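PDB 3E11: predicted zincin-like metalloprotease from Acidothermus cellulolyticus 11B, which is of unverified function but is probably a metal-dependent peptidase with a zincin-like fold, and is able to bind calcium. Local coordinates for residues Thr75-Cys80 against Ser84-Glu89; Ile69-Asn74 against Arg91-His96. All coordinates share one frame; numbering follows the deposited sequence. Where two conformers were deposited one is given.

Contact 1. Residues Thr75-Cys80 against Ser84-Glu89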
ATOM      1  N   THR A  75       4.241  11.921   1.413  1.00  8.47           N
ATOM      2  CA  THR A  75       4.705  11.598   2.763  1.00  8.73           C
ATOM      3  C   THR A  75       5.734  10.476   2.678  1.00  8.22           C
ATOM      4  O   THR A  75       6.701  10.479   3.424  1.00 10.05           O
ATOM      5  CB  THR A  75       3.546  11.256   3.737  1.00  8.83           C
ATOM      6  OG1 THR A  75       2.676  10.323   3.117  1.00  7.29           O
ATOM      7  CG2 THR A  75       2.759  12.488   4.092  1.00 10.08           C
ATOM      8  N   ILE A  76       5.550   9.551   1.737  1.00  7.92           N
ATOM      9  CA  ILE A  76       6.520   8.482   1.443  0.50  7.54           C
ATOM     10  C   ILE A  76       7.831   9.066   0.941  1.00  7.54           C
ATOM     11  O   ILE A  76       8.919   8.699   1.404  1.00  7.71           O
ATOM     12  CB  ILE A  76       5.972   7.489   0.361  0.50  7.65           C
ATOM     13  CG1 ILE A  76       4.851   6.595   0.933  0.50  6.57           C
ATOM     14  CG2 ILE A  76       7.096   6.621  -0.227  0.50  7.23           C
ATOM     15  CD1 ILE A  76       5.326   5.313   1.655  0.50  5.84           C
ATOM     16  N   CYS A  77       7.735   9.950  -0.046  1.00  8.10           N
ATOM     17  CA  CYS A  77       8.960  10.476  -0.677  1.00  8.24           C
ATOM     18  C   CYS A  77       9.789  11.287   0.275  1.00  7.10           C
ATOM     19  O   CYS A  77      10.994  11.223   0.236  1.00  6.67           O
ATOM     20  CB  CYS A  77       8.670  11.285  -1.936  1.00  8.02           C
ATOM     21  SG  CYS A  77       8.152  10.205  -3.333  1.00 11.62           S
ATOM     22  N   ALA A  78       9.135  12.019   1.165  1.00  8.08           N
ATOM     23  CA  ALA A  78       9.822  12.836   2.172  1.00  7.28           C
ATOM     24  C   ALA A  78      10.760  12.022   3.048  1.00  7.22           C
ATOM     25  O   ALA A  78      11.698  12.573   3.602  1.00  7.44           O
ATOM     26  CB  ALA A  78       8.836  13.552   3.037  1.00  7.16           C
ATOM     27  N   LEU A  79      10.470  10.737   3.209  1.00  7.44           N
ATOM     28  CA  LEU A  79      11.292   9.826   3.993  1.00  7.13           C
ATOM     29  C   LEU A  79      12.430   9.126   3.209  1.00  7.94           C
ATOM     30  O   LEU A  79      13.214   8.352   3.811  1.00  7.67           O
ATOM     31  CB  LEU A  79      10.379   8.742   4.591  1.00  8.58           C
ATOM     32  CG  LEU A  79       9.397   9.160   5.670  1.00 10.06           C
ATOM     33  CD1 LEU A  79       8.470   7.959   5.980  1.00 13.38           C
ATOM     34  CD2 LEU A  79      10.127   9.633   6.856  1.00 12.39           C
ATOM     35  N   CYS A  80      12.498   9.348   1.898  1.00  7.70           N
ATOM     36  CA  CYS A  80      13.349   8.554   0.996  1.00  6.76           C
ATOM     37  C   CYS A  80      14.361   9.388   0.214  1.00  6.60           C
ATOM     38  O   CYS A  80      14.046  10.450  -0.311  1.00  6.19           O
ATOM     39  CB  CYS A  80      12.496   7.750   0.025  1.00  8.36           C
ATOM     40  SG  CYS A  80      11.385   6.557   0.900  1.00  8.21           S
ATOM     41  N   SER A  84      14.908   3.215  -4.783  1.00  9.31           N
ATOM     42  CA  SER A  84      14.898   1.942  -4.053  1.00 10.53           C
ATOM     43  C   SER A  84      14.331   2.110  -2.644  1.00  9.12           C
ATOM     44  O   SER A  84      13.548   1.256  -2.194  1.00  8.70           O
ATOM     45  CB  SER A  84      16.277   1.318  -3.999  1.00 11.64           C
ATOM     46  OG  SER A  84      16.779   1.091  -5.309  1.00 17.13           O
ATOM     47  N   GLU A  85      14.689   3.206  -1.961  1.00  8.66           N
ATOM     48  CA  GLU A  85      14.116   3.482  -0.628  1.00  8.86           C
ATOM     49  C   GLU A  85      12.616   3.673  -0.742  1.00  7.98           C
ATOM     50  O   GLU A  85      11.862   3.206   0.110  1.00  8.57           O
ATOM     51  CB  GLU A  85      14.769   4.677   0.057  1.00  7.92           C
ATOM     52  CG  GLU A  85      16.195   4.385   0.484  1.00 10.20           C
ATOM     53  CD  GLU A  85      16.848   5.494   1.293  1.00 10.94           C
ATOM     54  OE1 GLU A  85      16.259   6.563   1.508  1.00 11.20           O
ATOM     55  OE2 GLU A  85      17.989   5.266   1.728  1.00 13.94           O
ATOM     56  N   VAL A  86      12.176   4.341  -1.800  1.00  8.18           N
ATOM     57  CA  VAL A  86      10.735   4.536  -2.052  1.00  8.11           C
ATOM     58  C   VAL A  86      10.035   3.174  -2.221  1.00  7.84           C
ATOM     59  O   VAL A  86       8.997   2.919  -1.599  1.00  8.00           O
ATOM     60  CB  VAL A  86      10.426   5.437  -3.289  1.00  8.22           C
ATOM     61  CG1 VAL A  86       8.931   5.446  -3.584  1.00  8.04           C
ATOM     62  CG2 VAL A  86      10.871   6.843  -3.040  1.00  7.00           C
ATOM     63  N   ILE A  87      10.596   2.316  -3.057  1.00  7.85           N
ATOM     64  CA  ILE A  87      10.052   0.966  -3.264  1.00  8.17           C
ATOM     65  C   ILE A  87       9.882   0.248  -1.928  1.00  7.48           C
ATOM     66  O   ILE A  87       8.793  -0.311  -1.622  1.00  7.19           O
ATOM     67  CB  ILE A  87      10.948   0.117  -4.223  1.00  7.93           C
ATOM     68  CG1 ILE A  87      10.858   0.657  -5.670  1.00  9.22           C
ATOM     69  CG2 ILE A  87      10.494  -1.324  -4.209  1.00 10.62           C
ATOM     70  CD1 ILE A  87      11.984   0.221  -6.594  1.00  9.42           C
ATOM     71  N   ASP A  88      10.952   0.269  -1.132  1.00  8.40           N
ATOM     72  CA  ASP A  88      10.969  -0.393   0.179  1.00  8.74           C
ATOM     73  C   ASP A  88       9.910   0.163   1.118  1.00  8.60           C
ATOM     74  O   ASP A  88       9.202  -0.585   1.795  1.00  7.41           O
ATOM     75  CB  ASP A  88      12.332  -0.259   0.830  1.00  9.06           C
ATOM     76  CG  ASP A  88      13.349  -1.137   0.186  1.00 10.57           C
ATOM     77  OD1 ASP A  88      12.953  -2.007  -0.586  1.00 15.30           O
ATOM     78  OD2 ASP A  88      14.553  -0.952   0.420  1.00 14.95           O
ATOM     79  N   GLU A  89       9.818   1.480   1.141  1.00  7.86           N
ATOM     80  CA  GLU A  89       8.882   2.157   1.986  1.00  8.19           C
ATOM     81  C   GLU A  89       7.449   1.885   1.563  1.00  7.85           C
ATOM     82  O   GLU A  89       6.575   1.687   2.404  1.00  7.13           O
ATOM     83  CB  GLU A  89       9.176   3.652   2.000  1.00  8.60           C
ATOM     84  CG  GLU A  89       8.632   4.366   3.214  1.00 10.86           C
ATOM     85  CD  GLU A  89       9.183   3.798   4.517  1.00 14.92           C
ATOM     86  OE1 GLU A  89      10.370   3.468   4.587  1.00 19.05           O
ATOM     87  OE2 GLU A  89       8.414   3.655   5.459  1.00 16.89           O
TER
HETATM   88  O   HOH W   1      16.035   7.970   3.696  1.00 39.87           O

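Contact 2. Residues Ile69-Asn74 against Arg91-His96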
ATOM      1  N   ILE A  69      -5.830  -0.040  -0.788  1.00  8.97           N
ATOM      2  CA  ILE A  69      -4.813   0.516   0.070  1.00  9.17           C
ATOM      3  C   ILE A  69      -4.328   1.784  -0.640  1.00  9.83           C
ATOM      4  O   ILE A  69      -3.821   1.725  -1.772  1.00  9.42           O
ATOM      5  CB  ILE A  69      -3.667  -0.459   0.322  1.00 10.03           C
ATOM      6  CG1 ILE A  69      -4.155  -1.646   1.185  1.00 10.05           C
ATOM      7  CG2 ILE A  69      -2.532   0.222   1.033  1.00 10.18           C
ATOM      8  CD1 ILE A  69      -3.101  -2.745   1.358  1.00  9.21           C
ATOM      9  N   ILE A  70      -4.546   2.922   0.006  1.00  9.67           N
ATOM     10  CA  ILE A  70      -4.072   4.199  -0.533  1.00 10.01           C
ATOM     11  C   ILE A  70      -2.639   4.400  -0.083  1.00  9.56           C
ATOM     12  O   ILE A  70      -2.329   4.126   1.070  1.00 10.09           O
ATOM     13  CB  ILE A  70      -4.943   5.364  -0.071  1.00 10.57           C
ATOM     14  CG1 ILE A  70      -6.443   5.061  -0.282  1.00 11.90           C
ATOM     15  CG2 ILE A  70      -4.542   6.648  -0.813  1.00 11.44           C
ATOM     16  CD1 ILE A  70      -6.823   4.712  -1.691  1.00 13.46           C
ATOM     17  N   ILE A  71      -1.773   4.852  -0.995  1.00  8.93           N
ATOM     18  CA  ILE A  71      -0.356   5.137  -0.706  1.00  9.10           C
ATOM     19  C   ILE A  71      -0.164   6.616  -1.003  1.00  8.26           C
ATOM     20  O   ILE A  71      -0.608   7.090  -2.038  1.00  8.40           O
ATOM     21  CB  ILE A  71       0.601   4.271  -1.575  1.00  8.91           C
ATOM     22  CG1 ILE A  71       0.509   2.803  -1.168  1.00  9.72           C
ATOM     23  CG2 ILE A  71       2.031   4.723  -1.474  1.00 10.27           C
ATOM     24  CD1 ILE A  71       0.949   2.475   0.242  1.00 11.30           C
ATOM     25  N   TYR A  72       0.429   7.350  -0.061  1.00  8.70           N
ATOM     26  CA  TYR A  72       0.574   8.819  -0.153  1.00  8.17           C
ATOM     27  C   TYR A  72       1.963   9.174  -0.657  1.00  8.37           C
ATOM     28  O   TYR A  72       2.956   8.997   0.036  1.00  7.49           O
ATOM     29  CB  TYR A  72       0.267   9.478   1.195  1.00  8.19           C
ATOM     30  CG  TYR A  72      -1.179   9.228   1.576  1.00  8.51           C
ATOM     31  CD1 TYR A  72      -2.209   9.801   0.827  1.00 10.24           C
ATOM     32  CD2 TYR A  72      -1.517   8.356   2.583  1.00  7.19           C
ATOM     33  CE1 TYR A  72      -3.545   9.566   1.132  1.00 11.47           C
ATOM     34  CE2 TYR A  72      -2.854   8.090   2.900  1.00 10.40           C
ATOM     35  CZ  TYR A  72      -3.863   8.694   2.166  1.00 10.35           C
ATOM     36  OH  TYR A  72      -5.179   8.451   2.454  1.00 11.63           O
ATOM     37  N   ARG A  73       2.025   9.667  -1.879  1.00  8.29           N
ATOM     38  CA  ARG A  73       3.301   9.891  -2.541  1.00  9.67           C
ATOM     39  C   ARG A  73       4.152  10.923  -1.787  1.00  9.38           C
ATOM     40  O   ARG A  73       5.349  10.729  -1.585  1.00  9.32           O
ATOM     41  CB  ARG A  73       3.024  10.340  -3.985  1.00 10.14           C
ATOM     42  CG  ARG A  73       4.241  10.579  -4.841  1.00 13.14           C
ATOM     43  CD  ARG A  73       3.877  10.689  -6.326  1.00 12.78           C
ATOM     44  NE  ARG A  73       2.973  11.802  -6.530  1.00 15.78           N
ATOM     45  CZ  ARG A  73       1.722  11.716  -6.997  1.00 18.03           C
ATOM     46  NH1 ARG A  73       1.188  10.555  -7.382  1.00 19.81           N
ATOM     47  NH2 ARG A  73       0.996  12.826  -7.104  1.00 19.21           N
ATOM     48  N   ASN A  74       3.537  12.027  -1.363  1.00  8.59           N
ATOM     49  CA  ASN A  74       4.335  13.093  -0.727  1.00  9.19           C
ATOM     50  C   ASN A  74       5.006  12.615   0.568  1.00  8.95           C
ATOM     51  O   ASN A  74       6.205  12.874   0.801  1.00 10.05           O
ATOM     52  CB  ASN A  74       3.484  14.327  -0.468  1.00  8.82           C
ATOM     53  CG  ASN A  74       3.100  15.031  -1.723  1.00  7.40           C
ATOM     54  OD1 ASN A  74       3.542  14.664  -2.816  1.00 11.97           O
ATOM     55  ND2 ASN A  74       2.277  16.052  -1.596  1.00 11.36           N
ATOM     56  N   ARG A  91       6.457  -0.824  -0.109  1.00  8.28           N
ATOM     57  CA  ARG A  91       6.236  -2.229   0.204  1.00  9.01           C
ATOM     58  C   ARG A  91       5.916  -2.391   1.685  1.00  8.46           C
ATOM     59  O   ARG A  91       4.966  -3.081   2.049  1.00  8.68           O
ATOM     60  CB  ARG A  91       7.456  -3.081  -0.176  1.00  8.51           C
ATOM     61  CG  ARG A  91       7.175  -4.573  -0.146  1.00 11.46           C
ATOM     62  CD  ARG A  91       8.394  -5.330  -0.604  1.00 12.36           C
ATOM     63  NE  ARG A  91       8.651  -5.175  -2.049  1.00 14.37           N
ATOM     64  CZ  ARG A  91       9.839  -4.882  -2.589  1.00 17.35           C
ATOM     65  NH1 ARG A  91      10.917  -4.669  -1.822  1.00 19.02           N
ATOM     66  NH2 ARG A  91       9.961  -4.795  -3.912  1.00 12.21           N
ATOM     67  N   LYS A  92       6.708  -1.737   2.533  1.00  9.42           N
ATOM     68  CA  LYS A  92       6.551  -1.883   3.966  1.00 10.11           C
ATOM     69  C   LYS A  92       5.165  -1.376   4.368  1.00  8.91           C
ATOM     70  O   LYS A  92       4.504  -1.986   5.186  1.00  7.68           O
ATOM     71  CB  LYS A  92       7.654  -1.156   4.717  1.00  9.62           C
ATOM     72  CG  LYS A  92       7.399  -0.986   6.175  1.00 12.02           C
ATOM     73  CD  LYS A  92       8.547  -0.245   6.865  1.00 13.71           C
ATOM     74  CE  LYS A  92       8.137   0.126   8.283  1.00 17.05           C
ATOM     75  NZ  LYS A  92       9.251   0.708   9.087  1.00 18.43           N
ATOM     76  N   THR A  93       4.732  -0.296   3.742  1.00  7.88           N
ATOM     77  CA  THR A  93       3.441   0.314   4.033  1.00  8.35           C
ATOM     78  C   THR A  93       2.254  -0.584   3.658  1.00  8.52           C
ATOM     79  O   THR A  93       1.352  -0.785   4.473  1.00  8.31           O
ATOM     80  CB  THR A  93       3.328   1.688   3.344  1.00  8.35           C
ATOM     81  OG1 THR A  93       4.350   2.539   3.865  1.00  8.37           O
ATOM     82  CG2 THR A  93       1.952   2.327   3.574  1.00 10.53           C
ATOM     83  N   VAL A  94       2.281  -1.121   2.447  1.00  8.80           N
ATOM     84  CA  VAL A  94       1.262  -2.064   1.973  1.00  8.90           C
ATOM     85  C   VAL A  94       1.196  -3.288   2.905  1.00  8.60           C
ATOM     86  O   VAL A  94       0.098  -3.702   3.330  1.00  7.56           O
ATOM     87  CB  VAL A  94       1.519  -2.488   0.512  1.00  9.22           C
ATOM     88  CG1 VAL A  94       0.532  -3.554   0.091  1.00 10.50           C
ATOM     89  CG2 VAL A  94       1.421  -1.287  -0.441  1.00  9.97           C
ATOM     90  N   VAL A  95       2.358  -3.879   3.211  1.00  7.95           N
ATOM     91  CA  VAL A  95       2.389  -5.070   4.072  1.00  8.78           C
ATOM     92  C   VAL A  95       1.847  -4.775   5.485  1.00  9.08           C
ATOM     93  O   VAL A  95       1.048  -5.549   6.046  1.00 10.07           O
ATOM     94  CB  VAL A  95       3.792  -5.694   4.151  1.00  8.80           C
ATOM     95  CG1 VAL A  95       3.837  -6.785   5.216  1.00  8.56           C
ATOM     96  CG2 VAL A  95       4.144  -6.301   2.811  1.00  9.78           C
ATOM     97  N   HIS A  96       2.231  -3.646   6.062  1.00  9.08           N
ATOM     98  CA  HIS A  96       1.626  -3.246   7.334  1.00  9.00           C
ATOM     99  C   HIS A  96       0.135  -3.037   7.262  1.00  8.81           C
ATOM    100  O   HIS A  96      -0.602  -3.452   8.164  1.00  9.19           O
ATOM    101  CB  HIS A  96       2.324  -2.007   7.906  1.00  9.75           C
ATOM    102  CG  HIS A  96       3.670  -2.322   8.472  1.00 12.07           C
ATOM    103  ND1 HIS A  96       4.040  -1.991   9.754  1.00 15.84           N
ATOM    104  CD2 HIS A  96       4.715  -3.004   7.942  1.00 14.78           C
ATOM    105  CE1 HIS A  96       5.279  -2.404   9.968  1.00 16.69           C
ATOM    106  NE2 HIS A  96       5.708  -3.025   8.885  1.00 15.92           N
TER

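Contact 1. Residues Thr75-Cys80 against Ser84-Glu89
Cys80 presses into the first turns of helix 83-101, and the tight half of this contact is built round it. Its CB lies 3.6 Å from CG2 of Val86 and also meets CB of Glu85. SG sits beside the backbone N (chi1 -61°), a torsion that carries the sulfur over the helix backbone, 3.5 Å from O of Glu85, and on to CB of Glu89. A small, weakly polar side chain suits this place because it fits closely against main-chain atoms. Deeper in, Ile76 has two conformers, and in one of them it reaches the helix with two branches: CG2 meets CG1 of Val86 at 4.0 Å, while CD1 rests, to that extent doubtfully, on the methylene CG of Glu89. That glutamate is bent at chi2 (59°), which offers its aliphatic part to the isoleucine and sends the carboxylate on past it, with OE2 a loose 4.3 Å from CD1 of Leu79.

The solvent side is spanned through water instead. Leu79 O and Glu85 OE1 stand 4.2 Å apart, and one water donates to both, at 2.8 Å to Leu79 O and 2.6 Å to Glu85 OE1. The same OE1 accepts from the backbone N of Glu81, so the carboxylate is gripped from the intervening turn as well.

The end of helix 73-78 and the residues after it fold back, through a short turn, on the start of helix 83-101. Phe10 of helix 7-19 packs against both Cys77 and Val86, and Ile76 continues along helix 83-101 to Val90 and Thr93.

Contact 2. Residues Ile69-Asn74 against Arg91-His96
Ile71 and Ile69 reach from strand 67-72 to Thr93 and Val94 on helix 83-101, and their CD1 methyls make the closest contacts from the strand side. CD1 of Ile71 fits between two residues of the helix: it is pressed to 3.5 Å from CG2 of Thr93, closer than carbons usually pack, and lies 3.9 Å from CG2 of Val94, whose side chain it meets at about a right angle. CD1 of Ile69 takes the other methyl of Val94, CG1, at 3.9 Å. The valine holds CG1 anti to its backbone N (chi1 175°), which turns the branch so that CG1 faces Ile69 and CG2 faces Ile71. Branched, wholly apolar residues suit such a buried interface.

Thr93 fits because its polar atom is spoken for. With chi1 at -62° the methyl faces Ile71, while OG1 bonds to O of Glu89 one turn back in the same helix.

Further out, the strand is fixed by its neighbours in the sheet: Ile69 and Ile71 share backbone hydrogen bonds with strand 32-37, and Ile70 with strand 47-50. The axes of strand 69-72 and helix 91-96 run nearly antiparallel, at 150°, and approach to 9.4 Å. Two residues after Val94 comes His96, which opens an HExxH sequence consistent with a zincin metal site. The helix packs over the central strand of the mixed sheet, with Phe10 of helix 7-19 on Ile71 and Leu18 on Val94.

In the fold
Both contacts join the same chain segment, strand 67-72 running into helix 73-78, to helix 83-101, and contact 1 is nested inside the loop that contact 2 closes. Contact 2 lies near the centre of the molecule, is fully buried and meets almost wholly through apolar side-chain carbon. Contact 1, farther out, buries more surface, 345 against 179 Å², but grades from buried packing to an edge where a water bridges to the carboxylate of Glu85. Their centres are 10 Å apart, and in one conformer of Ile76 they meet at Thr93. Together they bind the probable metal-site helix of this zincin-like fold to the sheet and to the turn preceding it.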